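Local coordinates for protein uricase (Arthrobacter globiformis, PDB 2YZC) that catalyses the oxidation of uric acid to 5-hydroxyisourate by molecular oxygen and is seen here with allantoate bound, at residues K71-A76 and K94-G99; A83-F88 and A110-W115; W190-N193 and D198-A201; H252-L257 and Q262-E267. All blocks are in the same frame, centred on the assembly; numbering follows the deposited sequence.

Interaction 1: K71-A76 and K94-G99; sequences KNTVYA and KHFTEG
Thr73 OG1 has two partners. A water (HOH 1) donates to it at 2.9 Å, and it also bonds to the backbone O of Thr69, one turn earlier in its helix. The same water lies 2.8 Å from His95 NE2, at the edge of the imidazole and in its plane. Thr73 and His95 are therefore joined by a water bridge, with no direct hydrogen bond between the segments. The methyl of Thr73 makes the direct contact instead. With CG2 anti to the backbone N (OG1 at chi1 -54°), it sits 3.7 Å from His95 CD2. Phe96 reaches the same threonine with the far end of its ring: CZ is 3.8 Å from Thr73 CB. The two rings also brace each other, since His95 CD2 lies 3.6 Å above the plane of the Phe96 ring, over its centre.

Here helix 67-78 packs beside the C-terminal part of helix 85-99. Phe96 also rests on Ser46 and Leu48 of strand 38-50, and Thr73 on Leu92. Tyr171 of a third subunit packs on Thr73, while Lys71 and Tyr75 touch strand 13-31.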
loop_
_atom_site.group_PDB
_atom_site.type_symbol
_atom_site.label_atom_id
_atom_site.label_comp_id
_atom_site.label_asym_id
_atom_site.label_seq_id
_atom_site.Cartn_x
_atom_site.Cartn_y
_atom_site.Cartn_z
ATOM N N LYS A 71 12.922 -20.991 -8.381
ATOM C CA LYS A 71 13.431 -19.632 -8.535
ATOM C C LYS A 71 14.707 -19.626 -9.378
ATOM O O LYS A 71 14.865 -18.794 -10.269
ATOM C CB LYS A 71 13.728 -19.017 -7.165
ATOM C CG LYS A 71 14.389 -17.649 -7.248
ATOM C CD LYS A 71 15.023 -17.247 -5.925
ATOM C CE LYS A 71 16.202 -18.153 -5.579
ATOM N NZ LYS A 71 16.896 -17.704 -4.340
ATOM N N ASN A 72 15.626 -20.544 -9.085
ATOM C CA ASN A 72 16.877 -20.622 -9.840
ATOM C C ASN A 72 16.616 -20.889 -11.319
ATOM O O ASN A 72 17.297 -20.344 -12.189
ATOM C CB ASN A 72 17.780 -21.739 -9.299
ATOM C CG ASN A 72 18.333 -21.436 -7.923
ATOM O OD1 ASN A 72 18.438 -20.276 -7.524
ATOM N ND2 ASN A 72 18.715 -22.479 -7.199
ATOM N N THR A 73 15.632 -21.737 -11.597
ATOM C CA THR A 73 15.300 -22.091 -12.971
ATOM C C THR A 73 14.836 -20.875 -13.764
ATOM O O THR A 73 15.155 -20.740 -14.945
ATOM C CB THR A 73 14.224 -23.192 -13.003
ATOM O OG1 THR A 73 14.668 -24.307 -12.212
ATOM C CG2 THR A 73 13.987 -23.664 -14.426
ATOM N N VAL A 74 14.090 -19.986 -13.112
ATOM C CA VAL A 74 13.617 -18.762 -13.760
ATOM C C VAL A 74 14.808 -17.918 -14.228
ATOM O O VAL A 74 14.850 -17.456 -15.370
ATOM C CB VAL A 74 12.757 -17.918 -12.794
ATOM C CG1 VAL A 74 12.449 -16.556 -13.407
ATOM C CG2 VAL A 74 11.463 -18.660 -12.482
ATOM N N TYR A 75 15.780 -17.713 -13.347
ATOM C CA TYR A 75 16.948 -16.917 -13.711
ATOM C C TYR A 75 17.815 -17.624 -14.758
ATOM O O TYR A 75 18.315 -16.990 -15.687
ATOM C CB TYR A 75 17.769 -16.583 -12.460
ATOM C CG TYR A 75 17.092 -15.570 -11.557
ATOM C CD1 TYR A 75 16.792 -14.291 -12.026
ATOM C CD2 TYR A 75 16.725 -15.895 -10.249
ATOM C CE1 TYR A 75 16.139 -13.359 -11.222
ATOM C CE2 TYR A 75 16.069 -14.965 -9.427
ATOM C CZ TYR A 75 15.781 -13.705 -9.925
ATOM O OH TYR A 75 15.131 -12.787 -9.139
ATOM N N ALA A 76 17.990 -18.933 -14.615
ATOM C CA ALA A 76 18.794 -19.692 -15.570
ATOM C C ALA A 76 18.173 -19.600 -16.961
ATOM O O ALA A 76 18.881 -19.412 -17.951
ATOM C CB ALA A 76 18.899 -21.159 -15.139
ATOM N N LYS A 94 6.722 -26.073 -19.561
ATOM C CA LYS A 94 7.075 -27.326 -20.218
ATOM C C LYS A 94 8.230 -28.004 -19.492
ATOM O O LYS A 94 8.256 -29.227 -19.364
ATOM C CB LYS A 94 7.459 -27.078 -21.676
ATOM C CG LYS A 94 6.333 -26.521 -22.531
ATOM C CD LYS A 94 6.827 -26.248 -23.946
ATOM C CE LYS A 94 5.780 -25.535 -24.776
ATOM N NZ LYS A 94 6.309 -25.165 -26.124
ATOM N N HIS A 95 9.178 -27.204 -19.014
ATOM C CA HIS A 95 10.336 -27.731 -18.299
ATOM C C HIS A 95 9.947 -28.548 -17.074
ATOM O O HIS A 95 10.375 -29.694 -16.918
ATOM C CB HIS A 95 11.251 -26.595 -17.841
ATOM C CG HIS A 95 12.262 -27.021 -16.824
ATOM N ND1 HIS A 95 13.329 -27.838 -17.131
ATOM C CD2 HIS A 95 12.339 -26.788 -15.492
ATOM C CE1 HIS A 95 14.019 -28.091 -16.032
ATOM N NE2 HIS A 95 13.439 -27.466 -15.024
ATOM N N PHE A 96 9.149 -27.952 -16.192
ATOM C CA PHE A 96 8.742 -28.644 -14.976
ATOM C C PHE A 96 7.824 -29.832 -15.218
ATOM O O PHE A 96 7.999 -30.885 -14.605
ATOM C CB PHE A 96 8.079 -27.665 -14.005
ATOM C CG PHE A 96 9.034 -26.665 -13.424
ATOM C CD1 PHE A 96 10.066 -27.079 -12.589
ATOM C CD2 PHE A 96 8.934 -25.319 -13.754
ATOM C CE1 PHE A 96 10.994 -26.158 -12.094
ATOM C CE2 PHE A 96 9.855 -24.391 -13.263
ATOM C CZ PHE A 96 10.884 -24.813 -12.435
ATOM N N THR A 97 6.850 -29.676 -16.106
ATOM C CA THR A 97 5.921 -30.767 -16.380
ATOM C C THR A 97 6.617 -31.951 -17.052
ATOM O O THR A 97 6.369 -33.108 -16.702
ATOM C CB THR A 97 4.751 -30.287 -17.261
ATOM O OG1 THR A 97 5.258 -29.756 -18.487
ATOM C CG2 THR A 97 3.959 -29.199 -16.544
ATOM N N GLU A 98 7.498 -31.661 -18.001
ATOM C CA GLU A 98 8.220 -32.708 -18.711
ATOM C C GLU A 98 9.415 -33.247 -17.924
ATOM O O GLU A 98 9.831 -34.387 -18.118
ATOM C CB GLU A 98 8.700 -32.177 -20.064
ATOM C CG GLU A 98 7.582 -31.884 -21.054
ATOM C CD GLU A 98 8.056 -31.064 -22.241
ATOM O OE1 GLU A 98 9.109 -31.405 -22.822
ATOM O OE2 GLU A 98 7.371 -30.079 -22.596
ATOM N N GLY A 99 9.956 -32.437 -17.023
ATOM C CA GLY A 99 11.117 -32.860 -16.260
ATOM C C GLY A 99 10.881 -33.762 -15.063
ATOM O O GLY A 99 11.803 -34.430 -14.601
HETATM O O HOH W 1 14.333 -27.149 -12.376
#

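Interaction 2: A83-F88 and A110-W115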
loop_
_atom_site.group_PDB
_atom_site.type_symbol
_atom_site.label_atom_id
_atom_site.label_comp_id
_atom_site.label_asym_id
_atom_site.label_seq_id
_atom_site.Cartn_x
_atom_site.Cartn_y
_atom_site.Cartn_z
ATOM N N ALA A 83 11.519 -14.001 -26.296
ATOM C CA ALA A 83 10.842 -13.065 -27.188
ATOM C C ALA A 83 9.719 -12.301 -26.501
ATOM O O ALA A 83 9.601 -11.086 -26.653
ATOM C CB ALA A 83 10.295 -13.814 -28.402
ATOM N N THR A 84 8.894 -13.019 -25.749
ATOM C CA THR A 84 7.777 -12.403 -25.046
ATOM C C THR A 84 7.631 -13.051 -23.680
ATOM O O THR A 84 8.230 -14.089 -23.406
ATOM C CB THR A 84 6.445 -12.611 -25.802
ATOM O OG1 THR A 84 6.178 -14.014 -25.897
ATOM C CG2 THR A 84 6.514 -12.013 -27.210
ATOM N N THR A 85 6.826 -12.426 -22.830
ATOM C CA THR A 85 6.577 -12.937 -21.492
ATOM C C THR A 85 5.860 -14.285 -21.575
ATOM O O THR A 85 6.198 -15.224 -20.852
ATOM C CB THR A 85 5.720 -11.940 -20.693
ATOM O OG1 THR A 85 6.437 -10.707 -20.564
ATOM C CG2 THR A 85 5.396 -12.487 -19.313
ATOM N N GLU A 86 4.874 -14.389 -22.460
ATOM C CA GLU A 86 4.145 -15.643 -22.599
ATOM C C GLU A 86 5.059 -16.790 -23.029
ATOM O O GLU A 86 4.938 -17.909 -22.532
ATOM C CB GLU A 86 2.987 -15.485 -23.591
ATOM C CG GLU A 86 1.870 -14.597 -23.071
ATOM C CD GLU A 86 2.008 -13.137 -23.489
ATOM O OE1 GLU A 86 3.149 -12.638 -23.609
ATOM O OE2 GLU A 86 0.959 -12.482 -23.686
ATOM N N GLU A 87 5.977 -16.521 -23.947
ATOM C CA GLU A 87 6.889 -17.563 -24.401
ATOM C C GLU A 87 7.868 -17.965 -23.302
ATOM O O GLU A 87 8.314 -19.111 -23.243
ATOM C CB GLU A 87 7.623 -17.095 -25.658
ATOM C CG GLU A 87 6.680 -16.984 -26.848
ATOM C CD GLU A 87 7.279 -16.234 -28.013
ATOM O OE1 GLU A 87 8.213 -16.764 -28.650
ATOM O OE2 GLU A 87 6.814 -15.108 -28.285
ATOM N N PHE A 88 8.190 -17.027 -22.419
ATOM C CA PHE A 88 9.088 -17.326 -21.312
ATOM C C PHE A 88 8.361 -18.287 -20.375
ATOM O O PHE A 88 8.929 -19.282 -19.925
ATOM C CB PHE A 88 9.451 -16.046 -20.553
ATOM C CG PHE A 88 10.440 -16.258 -19.436
ATOM C CD1 PHE A 88 11.693 -16.815 -19.690
ATOM C CD2 PHE A 88 10.128 -15.881 -18.132
ATOM C CE1 PHE A 88 12.624 -16.992 -18.658
ATOM C CE2 PHE A 88 11.050 -16.051 -17.094
ATOM C CZ PHE A 88 12.303 -16.608 -17.361
ATOM N N ALA A 110 3.054 -13.960 -14.639
ATOM C CA ALA A 110 3.992 -12.858 -14.614
ATOM C C ALA A 110 3.332 -11.527 -14.872
ATOM O O ALA A 110 2.310 -11.433 -15.555
ATOM C CB ALA A 110 5.098 -13.082 -15.645
ATOM N N GLN A 111 3.920 -10.504 -14.275
ATOM C CA GLN A 111 3.492 -9.139 -14.475
ATOM C C GLN A 111 4.666 -8.600 -15.278
ATOM O O GLN A 111 5.815 -8.971 -15.020
ATOM C CB GLN A 111 3.375 -8.399 -13.142
ATOM C CG GLN A 111 2.111 -8.736 -12.365
ATOM C CD GLN A 111 2.092 -8.103 -10.990
ATOM O OE1 GLN A 111 1.031 -7.767 -10.460
ATOM N NE2 GLN A 111 3.262 -7.947 -10.398
ATOM N N GLN A 112 4.378 -7.770 -16.274
ATOM C CA GLN A 112 5.423 -7.177 -17.099
ATOM C C GLN A 112 5.339 -5.679 -16.891
ATOM O O GLN A 112 4.259 -5.093 -17.012
ATOM C CB GLN A 112 5.206 -7.495 -18.580
ATOM C CG GLN A 112 6.311 -6.959 -19.493
ATOM C CD GLN A 112 6.061 -7.269 -20.958
ATOM O OE1 GLN A 112 5.526 -8.318 -21.294
ATOM N NE2 GLN A 112 6.462 -6.354 -21.836
ATOM N N PHE A 113 6.477 -5.070 -16.571
ATOM C CA PHE A 113 6.553 -3.638 -16.331
ATOM C C PHE A 113 7.211 -2.956 -17.520
ATOM O O PHE A 113 8.243 -3.409 -18.020
ATOM C CB PHE A 113 7.344 -3.373 -15.050
ATOM C CG PHE A 113 6.841 -4.151 -13.866
ATOM C CD1 PHE A 113 7.619 -5.147 -13.290
ATOM C CD2 PHE A 113 5.567 -3.919 -13.358
ATOM C CE1 PHE A 113 7.135 -5.908 -12.222
ATOM C CE2 PHE A 113 5.072 -4.672 -12.293
ATOM C CZ PHE A 113 5.858 -5.669 -11.725
ATOM N N PHE A 114 6.612 -1.860 -17.969
ATOM C CA PHE A 114 7.128 -1.143 -19.124
ATOM C C PHE A 114 8.111 -0.029 -18.806
ATOM O O PHE A 114 8.001 0.647 -17.780
ATOM C CB PHE A 114 5.968 -0.582 -19.946
ATOM C CG PHE A 114 5.038 -1.642 -20.472
ATOM C CD1 PHE A 114 3.781 -1.828 -19.908
ATOM C CD2 PHE A 114 5.438 -2.478 -21.509
ATOM C CE1 PHE A 114 2.932 -2.838 -20.372
ATOM C CE2 PHE A 114 4.600 -3.492 -21.979
ATOM C CZ PHE A 114 3.345 -3.671 -21.409
ATOM N N TRP A 115 9.068 0.148 -19.715
ATOM C CA TRP A 115 10.093 1.171 -19.600
ATOM C C TRP A 115 10.198 1.939 -20.916
ATOM O O TRP A 115 10.012 1.373 -21.997
ATOM C CB TRP A 115 11.460 0.544 -19.302
ATOM C CG TRP A 115 11.595 -0.062 -17.934
ATOM C CD1 TRP A 115 11.208 -1.314 -17.545
ATOM C CD2 TRP A 115 12.161 0.562 -16.776
ATOM N NE1 TRP A 115 11.500 -1.508 -16.217
ATOM C CE2 TRP A 115 12.086 -0.374 -15.718
ATOM C CE3 TRP A 115 12.725 1.822 -16.527
ATOM C CZ2 TRP A 115 12.555 -0.092 -14.430
ATOM C CZ3 TRP A 115 13.191 2.104 -15.241
ATOM C CH2 TRP A 115 13.101 1.150 -14.211
HETATM O O HOH W 2 6.115 -9.705 -23.680
#
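Thr85 OG1 donates a hydrogen bond to Gln112 OE1 over 2.7 Å. The hydroxyl comes in from above the amide carbonyl plane, 43° out of it, rather than along a lone pair. The other branch of Thr85 makes the apolar half of the contact: CG2 lies 3.7 Å from Ala110 CB. The two branches thus meet alternate residues of the strand, whose side chains point to the same side. Gln112 reaches across because its chain is fully extended, with CG anti to the backbone N (chi1 -177°). A water (HOH 2) adds a second link. It accepts from Thr85 N at 2.9 Å and lies 2.8 Å from Gln112 OE1.

Behind this shell, Thr84 caps the start of helix 85-99. Its OG1 accepts from Glu87 N at 3.2 Å and donates to Glu87 OE2 at 2.7 Å. On the strand side, backbone bonds to Ala135 and Arg133 fix Ala110 and Gln112 in the sheet, and Leu42 packs on both Thr85 and Gln112.

The contact fastens the start of helix 85-99 to strand 103-117 of the antiparallel sheet. The amide oxygen lies at the helix N terminus, where the helix dipole would probably favour an acceptor.

Interaction 3: W190-N193 and D198-A201; sequences WRYN and DFDA
A short loop joins strand 182-192 to helix 199-216, and an aromatic pair closes this beta-to-alpha turn. Tyr192, the last residue of the strand, meets Phe199, the first of the helix. The rings form an offset edge-to-face pair, with centroids 5.7 Å apart and planes at 65°. The edge of Phe199 is turned toward the face of Tyr192. The nearest atoms are CD2 and CE2 of Tyr192 and CD1 and CE1 of Phe199: Tyr192 CE2 is 3.9 Å from Phe199 CD1, and Tyr192 CD2 is 4.0 Å from Phe199 CE1. Phe199 holds its CG anti to its own carbonyl carbon (chi1 -62°), which brings the ring edge back to the strand.

The hydroxyl of Tyr192 is gripped twice. It accepts from Trp190 NE1 at 2.9 Å, nearly in the indole plane and with an N-H...O angle of 162°. It donates to a water (HOH 3), a short 2.5 Å away, and that water donates to Phe199 O at 3.0 Å. This relay of hydrogen bonds runs from strand to helix beside the ring pair. A leucine in place of Tyr192 would probably leave the Trp190 N-H and the bridging water without their shared partner, and Phe199 without the ring face it meets.

Asp198 caps the helix, its OD1 accepting from Ala201 N at 3.2 Å. Tyr192 also packs on Val202 of this helix, Ala148 of strand 143-157 and Ile240 of strand 240-254. Phe199 lies on Ile146 and reaches Thr84, before helix 85-99.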
loop_
_atom_site.group_PDB
_atom_site.type_symbol
_atom_site.label_atom_id
_atom_site.label_comp_id
_atom_site.label_asym_id
_atom_site.label_seq_id
_atom_site.Cartn_x
_atom_site.Cartn_y
_atom_site.Cartn_z
ATOM N N TRP A 190 -8.032 -11.864 -20.980
ATOM C CA TRP A 190 -8.583 -12.621 -22.095
ATOM C C TRP A 190 -7.848 -13.945 -22.298
ATOM O O TRP A 190 -6.621 -14.036 -22.150
ATOM C CB TRP A 190 -8.561 -11.753 -23.367
ATOM C CG TRP A 190 -7.213 -11.181 -23.725
ATOM C CD1 TRP A 190 -6.304 -11.713 -24.592
ATOM C CD2 TRP A 190 -6.637 -9.956 -23.243
ATOM N NE1 TRP A 190 -5.201 -10.899 -24.686
ATOM C CE2 TRP A 190 -5.378 -9.813 -23.869
ATOM C CE3 TRP A 190 -7.061 -8.967 -22.347
ATOM C CZ2 TRP A 190 -4.537 -8.718 -23.629
ATOM C CZ3 TRP A 190 -6.222 -7.874 -22.106
ATOM C CH2 TRP A 190 -4.975 -7.763 -22.748
ATOM N N ARG A 191 -8.618 -14.981 -22.612
ATOM C CA ARG A 191 -8.071 -16.314 -22.809
ATOM C C ARG A 191 -7.909 -16.657 -24.285
ATOM O O ARG A 191 -8.851 -16.537 -25.065
ATOM C CB ARG A 191 -8.980 -17.352 -22.147
ATOM C CG ARG A 191 -8.502 -18.796 -22.314
ATOM C CD ARG A 191 -9.357 -19.758 -21.495
ATOM N NE ARG A 191 -10.713 -19.901 -22.020
ATOM C CZ ARG A 191 -11.022 -20.604 -23.108
ATOM N NH1 ARG A 191 -10.072 -21.228 -23.792
ATOM N NH2 ARG A 191 -12.283 -20.693 -23.510
ATOM N N TYR A 192 -6.706 -17.083 -24.658
ATOM C CA TYR A 192 -6.425 -17.456 -26.033
ATOM C C TYR A 192 -6.860 -18.901 -26.247
ATOM O O TYR A 192 -6.766 -19.720 -25.337
ATOM C CB TYR A 192 -4.929 -17.323 -26.318
ATOM C CG TYR A 192 -4.420 -15.898 -26.265
ATOM C CD1 TYR A 192 -4.939 -14.921 -27.113
ATOM C CD2 TYR A 192 -3.406 -15.530 -25.381
ATOM C CE1 TYR A 192 -4.460 -13.613 -27.090
ATOM C CE2 TYR A 192 -2.917 -14.221 -25.348
ATOM C CZ TYR A 192 -3.449 -13.271 -26.207
ATOM O OH TYR A 192 -2.970 -11.984 -26.194
ATOM N N ASN A 193 -7.343 -19.214 -27.445
ATOM C CA ASN A 193 -7.761 -20.580 -27.737
ATOM C C ASN A 193 -6.637 -21.349 -28.429
ATOM O O ASN A 193 -6.825 -22.480 -28.880
ATOM C CB ASN A 193 -9.035 -20.585 -28.596
ATOM C CG ASN A 193 -8.950 -19.654 -29.787
ATOM O OD1 ASN A 193 -9.921 -18.966 -30.115
ATOM N ND2 ASN A 193 -7.804 -19.634 -30.450
ATOM N N ASP A 198 0.784 -13.749 -31.766
ATOM C CA ASP A 198 1.847 -12.746 -31.796
ATOM C C ASP A 198 1.477 -11.994 -30.522
ATOM O O ASP A 198 0.794 -10.977 -30.570
ATOM C CB ASP A 198 1.704 -11.821 -33.009
ATOM C CG ASP A 198 2.795 -10.763 -33.073
ATOM O OD1 ASP A 198 3.300 -10.357 -32.006
ATOM O OD2 ASP A 198 3.140 -10.321 -34.190
ATOM N N PHE A 199 1.903 -12.532 -29.384
ATOM C CA PHE A 199 1.567 -11.968 -28.084
ATOM C C PHE A 199 1.699 -10.457 -27.919
ATOM O O PHE A 199 0.780 -9.818 -27.406
ATOM C CB PHE A 199 2.345 -12.713 -27.000
ATOM C CG PHE A 199 2.002 -14.175 -26.921
ATOM C CD1 PHE A 199 0.741 -14.585 -26.500
ATOM C CD2 PHE A 199 2.932 -15.146 -27.288
ATOM C CE1 PHE A 199 0.409 -15.939 -26.443
ATOM C CE2 PHE A 199 2.608 -16.502 -27.235
ATOM C CZ PHE A 199 1.347 -16.898 -26.812
ATOM N N ASP A 200 2.819 -9.880 -28.343
ATOM C CA ASP A 200 2.990 -8.434 -28.221
ATOM C C ASP A 200 2.008 -7.662 -29.108
ATOM O O ASP A 200 1.422 -6.671 -28.677
ATOM C CB ASP A 200 4.419 -8.017 -28.586
ATOM C CG ASP A 200 5.433 -8.388 -27.516
ATOM O OD1 ASP A 200 5.028 -8.794 -26.404
ATOM O OD2 ASP A 200 6.646 -8.261 -27.792
ATOM N N ALA A 201 1.830 -8.114 -30.346
ATOM C CA ALA A 201 0.927 -7.431 -31.267
ATOM C C ALA A 201 -0.524 -7.489 -30.797
ATOM O O ALA A 201 -1.253 -6.501 -30.891
ATOM C CB ALA A 201 1.050 -8.025 -32.672
HETATM O O HOH W 3 -0.740 -11.250 -25.230
#

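Interaction 4: H252-L257 and Q262-E267; sequences HFLVDL and QDNPNE
The chain doubles back between residues 257 and 262, and the backbone closes there with Gln262 N donating to Leu257 O at 3.3 Å. A water (HOH 4) adds a bridge from Leu257 N to Gln262 O. Further along, Asn264 spans the gap with its side chain. ND2 donates to Val255 O at 2.7 Å. The bond is nearly straight, 170° at the hydrogen, lies in the carbonyl plane on a lone pair, and is also in the plane of the amide. With CG anti to the backbone N (chi1 -177°), the amide extends toward the facing segment. Its other end is held too: OD1 accepts from Glu267 N at 3.1 Å and from Val268 N. These bonds at both ends fix the rotation of the amide. A leucine in place of Asn264 would probably leave Val255 O without this donor and the turn toward Glu267 without its side-chain acceptor.

Leu254 runs past the amide in the opposite direction, with CD1 3.4 Å from Asn264 ND2; the same methyl touches Asn266 CA. Leu257 CD1 packs nearer the backbone, 4.1 Å from Asn264 CB and 3.8 Å from Asp263 O.

The second subunit lies against this loop. Its Arg79 forms a salt bridge with Asp263, and its Lys29 one with Glu267. The Asn264 OD1 bond to Glu267 N is an Asx motif, and an inverse gamma turn centred on Pro265 lies within it. Together they shape the loop between strands 240-254 and 268-271.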
loop_
_atom_site.group_PDB
_atom_site.type_symbol
_atom_site.label_atom_id
_atom_site.label_comp_id
_atom_site.label_asym_id
_atom_site.label_seq_id
_atom_site.Cartn_x
_atom_site.Cartn_y
_atom_site.Cartn_z
ATOM N N HIS A 252 -16.926 10.464 -9.000
ATOM C CA HIS A 252 -16.458 11.838 -8.989
ATOM C C HIS A 252 -17.757 12.593 -8.790
ATOM O O HIS A 252 -18.516 12.806 -9.737
ATOM C CB HIS A 252 -15.812 12.211 -10.326
ATOM C CG HIS A 252 -14.411 11.707 -10.471
ATOM N ND1 HIS A 252 -14.096 10.368 -10.417
ATOM C CD2 HIS A 252 -13.237 12.365 -10.620
ATOM C CE1 HIS A 252 -12.787 10.220 -10.524
ATOM N NE2 HIS A 252 -12.242 11.416 -10.647
ATOM N N PHE A 253 -18.029 12.952 -7.541
ATOM C CA PHE A 253 -19.260 13.654 -7.204
ATOM C C PHE A 253 -19.197 15.129 -7.547
ATOM O O PHE A 253 -18.251 15.819 -7.179
ATOM C CB PHE A 253 -19.555 13.488 -5.714
ATOM C CG PHE A 253 -19.787 12.066 -5.302
ATOM C CD1 PHE A 253 -20.968 11.412 -5.645
ATOM C CD2 PHE A 253 -18.820 11.372 -4.580
ATOM C CE1 PHE A 253 -21.185 10.082 -5.272
ATOM C CE2 PHE A 253 -19.025 10.044 -4.201
ATOM C CZ PHE A 253 -20.208 9.399 -4.548
ATOM N N LEU A 254 -20.210 15.605 -8.265
ATOM C CA LEU A 254 -20.292 17.010 -8.640
ATOM C C LEU A 254 -20.589 17.735 -7.334
ATOM O O LEU A 254 -21.638 17.529 -6.731
ATOM C CB LEU A 254 -21.436 17.219 -9.637
ATOM C CG LEU A 254 -21.636 18.607 -10.249
ATOM C CD1 LEU A 254 -20.446 18.971 -11.121
ATOM C CD2 LEU A 254 -22.921 18.608 -11.077
ATOM N N VAL A 255 -19.662 18.575 -6.892
ATOM C CA VAL A 255 -19.828 19.286 -5.635
ATOM C C VAL A 255 -20.955 20.314 -5.670
ATOM O O VAL A 255 -21.110 21.049 -6.643
ATOM C CB VAL A 255 -18.503 19.984 -5.221
ATOM C CG1 VAL A 255 -18.676 20.700 -3.886
ATOM C CG2 VAL A 255 -17.387 18.937 -5.115
ATOM N N ASP A 256 -21.747 20.344 -4.605
ATOM C CA ASP A 256 -22.848 21.291 -4.503
ATOM C C ASP A 256 -22.307 22.584 -3.918
ATOM O O ASP A 256 -21.976 22.652 -2.734
ATOM C CB ASP A 256 -23.962 20.741 -3.614
ATOM C CG ASP A 256 -25.073 21.755 -3.384
ATOM O OD1 ASP A 256 -25.299 22.600 -4.277
ATOM O OD2 ASP A 256 -25.721 21.700 -2.322
ATOM N N LEU A 257 -22.202 23.600 -4.769
ATOM C CA LEU A 257 -21.688 24.900 -4.366
ATOM C C LEU A 257 -22.802 25.925 -4.160
ATOM O O LEU A 257 -22.531 27.071 -3.818
ATOM C CB LEU A 257 -20.711 25.421 -5.427
ATOM C CG LEU A 257 -19.558 24.473 -5.774
ATOM C CD1 LEU A 257 -18.719 25.059 -6.908
ATOM C CD2 LEU A 257 -18.713 24.244 -4.541
ATOM N N GLN A 262 -22.997 29.737 -5.686
ATOM C CA GLN A 262 -22.405 29.478 -6.995
ATOM C C GLN A 262 -23.052 28.273 -7.664
ATOM O O GLN A 262 -23.604 27.402 -6.998
ATOM C CB GLN A 262 -20.908 29.154 -6.872
ATOM C CG GLN A 262 -20.086 30.020 -5.923
ATOM C CD GLN A 262 -18.711 29.410 -5.650
ATOM O OE1 GLN A 262 -17.740 29.677 -6.362
ATOM N NE2 GLN A 262 -18.633 28.564 -4.626
ATOM N N ASP A 263 -22.969 28.224 -8.986
ATOM C CA ASP A 263 -23.472 27.068 -9.708
ATOM C C ASP A 263 -22.227 26.204 -9.911
ATOM O O ASP A 263 -21.129 26.578 -9.495
ATOM C CB ASP A 263 -24.061 27.469 -11.068
ATOM C CG ASP A 263 -23.038 28.114 -11.984
ATOM O OD1 ASP A 263 -23.331 28.235 -13.192
ATOM O OD2 ASP A 263 -21.952 28.511 -11.505
ATOM N N ASN A 264 -22.397 25.046 -10.530
ATOM C CA ASN A 264 -21.277 24.148 -10.794
ATOM C C ASN A 264 -21.667 23.396 -12.049
ATOM O O ASN A 264 -22.198 22.292 -11.978
ATOM C CB ASN A 264 -21.073 23.168 -9.633
ATOM C CG ASN A 264 -19.855 22.265 -9.835
ATOM O OD1 ASN A 264 -19.181 22.335 -10.859
ATOM N ND2 ASN A 264 -19.579 21.416 -8.855
ATOM N N PRO A 265 -21.408 23.995 -13.220
ATOM C CA PRO A 265 -21.738 23.395 -14.513
ATOM C C PRO A 265 -20.838 22.229 -14.898
ATOM O O PRO A 265 -20.113 22.299 -15.890
ATOM C CB PRO A 265 -21.605 24.570 -15.471
ATOM C CG PRO A 265 -20.433 25.296 -14.903
ATOM C CD PRO A 265 -20.712 25.284 -13.408
ATOM N N ASN A 266 -20.891 21.163 -14.107
ATOM C CA ASN A 266 -20.099 19.965 -14.373
ATOM C C ASN A 266 -18.597 20.259 -14.414
ATOM O O ASN A 266 -17.874 19.711 -15.250
ATOM C CB ASN A 266 -20.545 19.348 -15.704
ATOM C CG ASN A 266 -22.050 19.127 -15.769
ATOM O OD1 ASN A 266 -22.604 18.338 -15.008
ATOM N ND2 ASN A 266 -22.719 19.837 -16.676
ATOM N N GLU A 267 -18.130 21.110 -13.503
ATOM C CA GLU A 267 -16.717 21.479 -13.458
ATOM C C GLU A 267 -15.909 21.073 -12.224
ATOM O O GLU A 267 -14.749 20.682 -12.355
ATOM C CB GLU A 267 -16.575 22.992 -13.655
ATOM C CG GLU A 267 -16.695 23.433 -15.100
ATOM C CD GLU A 267 -16.676 24.944 -15.252
ATOM O OE1 GLU A 267 -15.949 25.612 -14.487
ATOM O OE2 GLU A 267 -17.380 25.459 -16.147
HETATM O O HOH W 4 -23.445 24.154 -7.267
#

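In the fold
From the N terminus, helix 67-78 leads to helix 85-99, and interaction 1 packs the two together. Interaction 2 opens before interaction 1 closes, so the two cross; both use helix 85-99, which interaction 2 ties to strand 103-117. They touch where Val74 meets Phe88. Interaction 3 follows in series and closes the short loop from strand 182-192 into helix 199-216. It touches interaction 2 through Phe199 and Asp200 against Thr84 and Glu86, joining the starts of helices 85-99 and 199-216. Interaction 4 comes last and closes the loop after strand 240-254, about 57 Å from interaction 1 between centres. Interactions 2, 3 and 4 all reach the same antiparallel sheet.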